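Local structure of sensory box/GGDEF family protein (Caulobacter crescentus, 4YME) at residues L34-I39 and E84-Q89; G128-P133 and M143-M148. The protein is probably a membrane-bound enzyme of cyclic di-GMP turnover, of which this chain is the GGDEF (diguanylate cyclase-type) domain. All coordinates share one frame; numbering follows the deposited sequence.

Interaction 1: residues L34-I39 and E84-Q89; sequences LAVICI and EFIVVQ
Ala35 pairs with Gln89, Ile37 with Val87 and Ile39 with Phe85, each couple tied by two backbone hydrogen bonds. The shortest, Ile39 N to Phe85 O, is 2.8 Å. The longest, Ala35 N to Gln89 O, is 3.0 Å. The strands run antiparallel at 160°, and CA-H...O contacts such as Ile86 CA to Ile37 O (3.2 Å) supplement the ladder. Apolar contacts divide between two faces. On one, Ile86 bridges two partners: its CG2 lies 3.9 Å from Val36 CG1, while chi2 of -83° folds CD1 over to Cys38 CB, also at 3.9 Å. With an alanine here both branches would be gone, which would probably leave a gap beside Val36 and Cys38, under helix 139-156. On the other face Ile39 CD1 meets Val87 CG2 at 3.9 Å, and the Phe85 ring leads away. The extended Gln89 side chain lays OE1 by Ala35 CB and hydrogen-bonds through NE2 to Val98 O. These are the two central strands of the ferredoxin-like GGDEF sheet, Glu84 and Phe85 ending the signature. Helices 13-30 and 139-156 pack on the Val36 and Ile86 face, helix 95-109 on the Ile37 and Gln89 face; strands 76-81 and 125-131 flank the pair.

Interaction 2: residues G128-P133 and M143-M148; sequences GVSLYP and MANADM
Ser130 lays its hydroxyl against Asn145 and Ala146 on the helix, and its OG donates a hydrogen bond to Asn145 OD1 at 2.8 Å. The bond arrives in the plane of the amide carbonyl, on a lone pair, with a C=O...donor angle of 118°. Both side chains help to make it: Ser130 OG stands anti to its carbonyl carbon, and Asn145 CG swings anti to the backbone N (chi1 -174°), which carries the amide out from the helix to the strand. Each of the two residues also has a second conformer, so the bond described need not be present in every molecule. OD1 has another donor as well. A water gives one hydrogen to it at 2.7 Å and the other to Val129 O at 2.7 Å, linking the amide to the strand backbone. In this conformer of Ser130, Ala146 CB also lies 3.2 Å from Ser130 OG. Two residues before Ser130, Gly128 CA is 4.1 Å from Ala146 O, and a CB on the glycine would run into that carbonyl. The helix segment runs roughly antiparallel to the strand segment, their axes 6.4 Å apart at closest and their directions at 145°, in the helix-on-sheet packing of a ferredoxin-like domain. Asp135, in the connecting loop, touches both Ser130 and Asn145. Strand 125-131 is an edge of the four-stranded sheet, joined to strand 33-41 by backbone hydrogen bonds, and helix 139-156 folds back over the sheet so that Ala146 also rests on Val36.

Overall arrangement
The two contacts lie side by side in one GGDEF domain, their centres about 8 Å apart, and share the four-stranded antiparallel sheet. Interaction 1 joins its two central strands, its centre about 4 Å from the centre of the chain in space; interaction 2 fastens the C-terminal helix 139-156 to the edge strand 125-131. They meet directly: Val36 N lies 2.8 Å from Ser130 O and Cys38 N 2.8 Å from Gly128 O, probable hydrogen bonds, and Ala146 packs against Val36 and Cys38. Along the chain interaction 1 is complete before interaction 2 begins. The strand that takes up the end of the GGDEF signature is thus linked through strand 33-41 to the strand on which the last helix is seated.

Interaction 1: residues L34-I39 and E84-Q89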
ATOM      1  N   LEU A  34      -0.873 -14.437   4.102  1.00 18.85           N
ATOM      2  CA  LEU A  34      -0.148 -13.430   3.353  1.00 17.94           C
ATOM      3  C   LEU A  34      -1.112 -12.737   2.390  1.00 16.71           C
ATOM      4  O   LEU A  34      -1.794 -13.407   1.610  1.00 17.31           O
ATOM      5  CB  LEU A  34       0.973 -14.093   2.566  1.00 18.67           C
ATOM      6  CG  LEU A  34       1.753 -13.261   1.566  1.00 19.67           C
ATOM      7  CD1 LEU A  34       2.429 -12.194   2.248  1.00 19.95           C
ATOM      8  CD2 LEU A  34       2.709 -14.226   0.744  1.00 20.53           C
ATOM      9  N   ALA A  35      -1.141 -11.418   2.455  1.00 16.79           N
ATOM     10  CA  ALA A  35      -1.999 -10.563   1.597  1.00 16.12           C
ATOM     11  C   ALA A  35      -1.200  -9.417   1.037  1.00 15.63           C
ATOM     12  O   ALA A  35      -0.247  -8.921   1.707  1.00 15.88           O
ATOM     13  CB  ALA A  35      -3.156  -9.994   2.370  1.00 17.01           C
ATOM     14  N   VAL A  36      -1.545  -9.006  -0.170  1.00 15.34           N
ATOM     15  CA  VAL A  36      -0.918  -7.852  -0.829  1.00 15.39           C
ATOM     16  C   VAL A  36      -2.004  -6.839  -1.069  1.00 15.44           C
ATOM     17  O   VAL A  36      -3.004  -7.138  -1.722  1.00 15.89           O
ATOM     18  CB  VAL A  36      -0.218  -8.253  -2.113  1.00 15.78           C
ATOM     19  CG1 VAL A  36       0.334  -7.080  -2.869  1.00 16.75           C
ATOM     20  CG2 VAL A  36       0.868  -9.362  -1.766  1.00 16.20           C
ATOM     21  N   ILE A  37      -1.752  -5.616  -0.631  1.00 15.48           N
ATOM     22  CA  ILE A  37      -2.684  -4.524  -0.686  1.00 15.82           C
ATOM     23  C   ILE A  37      -2.097  -3.427  -1.517  1.00 16.17           C
ATOM     24  O   ILE A  37      -1.058  -2.875  -1.146  1.00 16.15           O
ATOM     25  CB  ILE A  37      -3.038  -4.018   0.696  1.00 17.43           C
ATOM     26  CG1 ILE A  37      -3.604  -5.137   1.558  1.00 18.80           C
ATOM     27  CG2 ILE A  37      -4.013  -2.870   0.603  1.00 18.88           C
ATOM     28  CD1 ILE A  37      -3.741  -4.870   3.016  1.00 20.94           C
ATOM     29  N   CYS A  38      -2.742  -3.098  -2.622  1.00 16.27           N
ATOM     30  CA  CYS A  38      -2.333  -1.992  -3.472  0.50 17.70           C
ATOM     31  C   CYS A  38      -3.195  -0.762  -3.178  1.00 17.35           C
ATOM     32  O   CYS A  38      -4.414  -0.864  -3.115  1.00 18.31           O
ATOM     33  CB  CYS A  38      -2.469  -2.455  -4.926  0.50 18.74           C
ATOM     34  SG  CYS A  38      -1.881  -1.332  -6.204  0.50 21.96           S
ATOM     35  N   ILE A  39      -2.555   0.391  -2.998  1.00 15.65           N
ATOM     36  CA  ILE A  39      -3.224   1.588  -2.511  1.00 17.23           C
ATOM     37  C   ILE A  39      -2.901   2.750  -3.403  1.00 17.79           C
ATOM     38  O   ILE A  39      -1.758   2.881  -3.847  1.00 17.22           O
ATOM     39  CB  ILE A  39      -2.678   1.974  -1.125  1.00 17.89           C
ATOM     40  CG1 ILE A  39      -2.888   0.852  -0.118  1.00 18.83           C
ATOM     41  CG2 ILE A  39      -3.239   3.320  -0.638  1.00 19.10           C
ATOM     42  CD1 ILE A  39      -2.042   0.946   1.148  1.00 20.93           C
ATOM     43  N   GLU A  84       1.239   5.279  -5.908  1.00 18.36           N
ATOM     44  CA  GLU A  84       0.933   3.862  -5.781  0.50 19.09           C
ATOM     45  C   GLU A  84       1.777   3.235  -4.675  1.00 17.87           C
ATOM     46  O   GLU A  84       3.012   3.222  -4.764  1.00 17.89           O
ATOM     47  CB  GLU A  84       1.275   3.192  -7.074  0.50 22.15           C
ATOM     48  CG  GLU A  84       0.307   3.485  -8.200  0.50 24.92           C
ATOM     49  CD  GLU A  84       0.500   2.396  -9.203  0.50 27.55           C
ATOM     50  OE1 GLU A  84       0.025   1.265  -8.940  0.50 30.14           O
ATOM     51  OE2 GLU A  84       1.251   2.663 -10.153  0.50 32.79           O
ATOM     52  N   PHE A  85       1.115   2.761  -3.650  1.00 15.67           N
ATOM     53  CA  PHE A  85       1.766   2.138  -2.500  1.00 15.32           C
ATOM     54  C   PHE A  85       1.337   0.692  -2.402  1.00 15.52           C
ATOM     55  O   PHE A  85       0.276   0.289  -2.938  1.00 15.11           O
ATOM     56  CB  PHE A  85       1.390   2.861  -1.249  1.00 15.15           C
ATOM     57  CG  PHE A  85       1.881   4.301  -1.191  1.00 14.60           C
ATOM     58  CD1 PHE A  85       1.188   5.327  -1.766  1.00 15.90           C
ATOM     59  CD2 PHE A  85       3.039   4.602  -0.475  1.00 14.95           C
ATOM     60  CE1 PHE A  85       1.638   6.641  -1.662  1.00 15.73           C
ATOM     61  CE2 PHE A  85       3.495   5.903  -0.373  1.00 15.01           C
ATOM     62  CZ  PHE A  85       2.790   6.949  -0.987  1.00 15.58           C
ATOM     63  N   ILE A  86       2.160  -0.132  -1.743  1.00 14.76           N
ATOM     64  CA  ILE A  86       1.835  -1.518  -1.504  1.00 15.81           C
ATOM     65  C   ILE A  86       2.109  -1.826  -0.054  1.00 15.31           C
ATOM     66  O   ILE A  86       3.167  -1.440   0.499  1.00 15.39           O
ATOM     67  CB  ILE A  86       2.683  -2.463  -2.361  1.00 19.11           C
ATOM     68  CG1 ILE A  86       2.458  -2.233  -3.826  1.00 22.69           C
ATOM     69  CG2 ILE A  86       2.491  -3.931  -1.941  1.00 19.34           C
ATOM     70  CD1 ILE A  86       1.327  -2.900  -4.343  1.00 26.08           C
ATOM     71  N   VAL A  87       1.195  -2.553   0.576  1.00 14.76           N
ATOM     72  CA  VAL A  87       1.429  -3.113   1.900  1.00 14.60           C
ATOM     73  C   VAL A  87       1.329  -4.606   1.797  1.00 15.09           C
ATOM     74  O   VAL A  87       0.392  -5.154   1.196  1.00 16.30           O
ATOM     75  CB  VAL A  87       0.412  -2.589   2.939  1.00 15.45           C
ATOM     76  CG1 VAL A  87       0.521  -3.371   4.213  1.00 17.40           C
ATOM     77  CG2 VAL A  87       0.585  -1.081   3.145  1.00 15.98           C
ATOM     78  N   VAL A  88       2.329  -5.293   2.332  1.00 13.57           N
ATOM     79  CA  VAL A  88       2.309  -6.738   2.456  1.00 14.53           C
ATOM     80  C   VAL A  88       2.076  -7.113   3.892  1.00 14.91           C
ATOM     81  O   VAL A  88       2.842  -6.735   4.770  1.00 14.74           O
ATOM     82  CB  VAL A  88       3.605  -7.376   1.897  1.00 14.20           C
ATOM     83  CG1 VAL A  88       3.582  -8.884   2.121  1.00 15.47           C
ATOM     84  CG2 VAL A  88       3.846  -7.010   0.454  1.00 15.57           C
ATOM     85  N   GLN A  89       0.981  -7.851   4.118  1.00 15.26           N
ATOM     86  CA  GLN A  89       0.574  -8.265   5.458  1.00 16.12           C
ATOM     87  C   GLN A  89       0.889  -9.746   5.646  1.00 16.41           C
ATOM     88  O   GLN A  89       0.442 -10.584   4.892  1.00 16.46           O
ATOM     89  CB  GLN A  89      -0.937  -8.090   5.598  1.00 18.34           C
ATOM     90  CG  GLN A  89      -1.390  -8.480   6.985  1.00 20.60           C
ATOM     91  CD  GLN A  89      -2.916  -8.644   7.045  1.00 20.56           C
ATOM     92  OE1 GLN A  89      -3.536  -9.278   6.160  1.00 23.29           O
ATOM     93  NE2 GLN A  89      -3.492  -8.098   8.064  1.00 23.45           N
TER

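Interaction 2: residues G128-P133 and M143-M148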
ATOM      1  N   GLY A 128      -6.966  -2.220  -3.282  1.00 17.33           N
ATOM      2  CA  GLY A 128      -7.302  -3.560  -3.757  1.00 18.05           C
ATOM      3  C   GLY A 128      -6.488  -4.576  -3.027  1.00 17.78           C
ATOM      4  O   GLY A 128      -5.300  -4.310  -2.725  1.00 18.01           O
ATOM      5  N   VAL A 129      -7.036  -5.745  -2.817  1.00 17.19           N
ATOM      6  CA  VAL A 129      -6.433  -6.785  -2.010  1.00 17.78           C
ATOM      7  C   VAL A 129      -6.310  -8.066  -2.815  1.00 18.91           C
ATOM      8  O   VAL A 129      -7.304  -8.543  -3.403  1.00 19.48           O
ATOM      9  CB  VAL A 129      -7.264  -7.079  -0.748  1.00 19.60           C
ATOM     10  CG1 VAL A 129      -6.593  -8.199   0.110  1.00 21.08           C
ATOM     11  CG2 VAL A 129      -7.425  -5.831   0.082  1.00 21.30           C
ATOM     12  N   SER A 130      -5.143  -8.684  -2.768  1.00 18.38           N
ATOM     13  CA  SER A 130      -4.914 -10.028  -3.277  0.60 19.15           C
ATOM     14  C   SER A 130      -4.426 -10.927  -2.173  1.00 19.03           C
ATOM     15  O   SER A 130      -3.589 -10.535  -1.337  1.00 18.38           O
ATOM     16  CB  SER A 130      -3.897 -10.012  -4.396  0.60 21.12           C
ATOM     17  OG  SER A 130      -4.286  -9.068  -5.358  0.60 21.89           O
ATOM     18  N   LEU A 131      -4.917 -12.178  -2.124  1.00 19.81           N
ATOM     19  CA  LEU A 131      -4.581 -13.127  -1.079  1.00 20.72           C
ATOM     20  C   LEU A 131      -3.795 -14.282  -1.651  1.00 20.81           C
ATOM     21  O   LEU A 131      -4.106 -14.801  -2.736  1.00 21.53           O
ATOM     22  CB  LEU A 131      -5.887 -13.677  -0.459  1.00 23.44           C
ATOM     23  CG  LEU A 131      -6.872 -12.650   0.099  1.00 25.37           C
ATOM     24  CD1 LEU A 131      -8.192 -13.315   0.577  1.00 27.82           C
ATOM     25  CD2 LEU A 131      -6.200 -11.873   1.173  1.00 25.91           C
ATOM     26  N   TYR A 132      -2.735 -14.683  -0.969  1.00 18.66           N
ATOM     27  CA  TYR A 132      -1.989 -15.877  -1.298  1.00 20.44           C
ATOM     28  C   TYR A 132      -2.729 -17.123  -0.723  1.00 21.47           C
ATOM     29  O   TYR A 132      -3.205 -17.048   0.406  1.00 21.97           O
ATOM     30  CB  TYR A 132      -0.584 -15.789  -0.666  1.00 20.10           C
ATOM     31  CG  TYR A 132       0.251 -17.035  -0.860  1.00 19.83           C
ATOM     32  CD1 TYR A 132       0.983 -17.233  -2.038  1.00 20.44           C
ATOM     33  CD2 TYR A 132       0.331 -18.010   0.117  1.00 21.06           C
ATOM     34  CE1 TYR A 132       1.724 -18.375  -2.232  1.00 21.10           C
ATOM     35  CE2 TYR A 132       1.051 -19.170  -0.096  1.00 21.52           C
ATOM     36  CZ  TYR A 132       1.742 -19.347  -1.274  1.00 22.26           C
ATOM     37  OH  TYR A 132       2.501 -20.488  -1.462  1.00 24.51           O
ATOM     38  N   PRO A 133      -2.849 -18.216  -1.493  1.00 22.16           N
ATOM     39  CA  PRO A 133      -2.381 -18.411  -2.852  1.00 22.17           C
ATOM     40  C   PRO A 133      -3.457 -18.246  -3.942  1.00 21.88           C
ATOM     41  O   PRO A 133      -3.134 -18.340  -5.117  1.00 23.08           O
ATOM     42  CB  PRO A 133      -1.943 -19.890  -2.839  1.00 24.05           C
ATOM     43  CG  PRO A 133      -2.880 -20.492  -1.937  1.00 24.75           C
ATOM     44  CD  PRO A 133      -3.160 -19.506  -0.848  1.00 23.73           C
HETATM   45  N   MSE A 143       1.213  -9.192  -7.177  1.00 20.91           N
HETATM   46  CA  MSE A 143       1.369  -7.750  -7.549  0.50 23.15           C
HETATM   47  C   MSE A 143       0.361  -7.346  -8.555  1.00 23.36           C
HETATM   48  O   MSE A 143      -0.336  -6.290  -8.438  1.00 24.64           O
HETATM   49  CB  MSE A 143       2.707  -7.528  -8.268  0.50 25.03           C
HETATM   50  CG  MSE A 143       3.845  -7.457  -7.386  0.50 25.74           C
HETATM   51 SE   MSE A 143       3.283  -6.327  -5.948  0.38 30.42          SE
HETATM   52  CE  MSE A 143       3.794  -4.640  -6.714  0.50 28.67           C
ATOM     53  N   ALA A 144       0.330  -8.127  -9.639  1.00 22.27           N
ATOM     54  CA  ALA A 144      -0.536  -7.842 -10.783  1.00 23.92           C
ATOM     55  C   ALA A 144      -1.992  -7.930 -10.398  1.00 23.82           C
ATOM     56  O   ALA A 144      -2.810  -7.072 -10.783  1.00 25.27           O
ATOM     57  CB  ALA A 144      -0.263  -8.774 -11.912  1.00 24.23           C
ATOM     58  N   ASN A 145      -2.340  -8.981  -9.672  1.00 21.93           N
ATOM     59  CA  ASN A 145      -3.724  -9.236  -9.237  0.60 21.81           C
ATOM     60  C   ASN A 145      -4.174  -8.151  -8.280  1.00 21.75           C
ATOM     61  O   ASN A 145      -5.348  -7.745  -8.302  1.00 21.99           O
ATOM     62  CB  ASN A 145      -3.854 -10.558  -8.511  0.60 22.25           C
ATOM     63  CG  ASN A 145      -5.283 -10.882  -8.209  0.60 24.29           C
ATOM     64  OD1 ASN A 145      -5.807 -10.522  -7.153  0.60 25.50           O
ATOM     65  ND2 ASN A 145      -5.946 -11.504  -9.156  0.60 25.68           N
ATOM     66  N   ALA A 146      -3.266  -7.647  -7.442  1.00 21.18           N
ATOM     67  CA  ALA A 146      -3.672  -6.582  -6.498  1.00 21.37           C
ATOM     68  C   ALA A 146      -3.914  -5.294  -7.247  1.00 22.28           C
ATOM     69  O   ALA A 146      -4.793  -4.534  -6.867  1.00 21.38           O
ATOM     70  CB  ALA A 146      -2.622  -6.385  -5.390  1.00 21.06           C
ATOM     71  N   ASP A 147      -3.168  -5.061  -8.308  1.00 23.60           N
ATOM     72  CA  ASP A 147      -3.354  -3.852  -9.128  1.00 25.92           C
ATOM     73  C   ASP A 147      -4.702  -3.932  -9.882  1.00 24.85           C
ATOM     74  O   ASP A 147      -5.451  -2.923  -9.993  1.00 23.58           O
ATOM     75  CB  ASP A 147      -2.170  -3.757 -10.096  1.00 28.65           C
ATOM     76  CG  ASP A 147      -2.057  -2.408 -10.775  1.00 31.78           C
ATOM     77  OD1 ASP A 147      -2.047  -1.369 -10.042  1.00 35.08           O
ATOM     78  OD2 ASP A 147      -1.905  -2.406 -12.025  1.00 35.67           O
HETATM   79  N   MSE A 148      -5.049  -5.109 -10.386  1.00 23.36           N
HETATM   80  CA  MSE A 148      -6.334  -5.335 -10.995  1.00 22.07           C
HETATM   81  C   MSE A 148      -7.458  -5.119  -9.961  1.00 21.44           C
HETATM   82  O   MSE A 148      -8.501  -4.498 -10.266  1.00 20.06           O
HETATM   83  CB  MSE A 148      -6.399  -6.722 -11.581  1.00 24.29           C
HETATM   84  CG  MSE A 148      -7.565  -7.035 -12.289  1.00 24.86           C
HETATM   85 SE   MSE A 148      -7.385  -8.581 -13.520  0.75 24.72          SE
HETATM   86  CE  MSE A 148      -7.062  -9.918 -12.193  1.00 25.82           C
TER
HETATM   87  O   HOH W   1      -8.042  -9.834  -5.707  1.00 27.55           O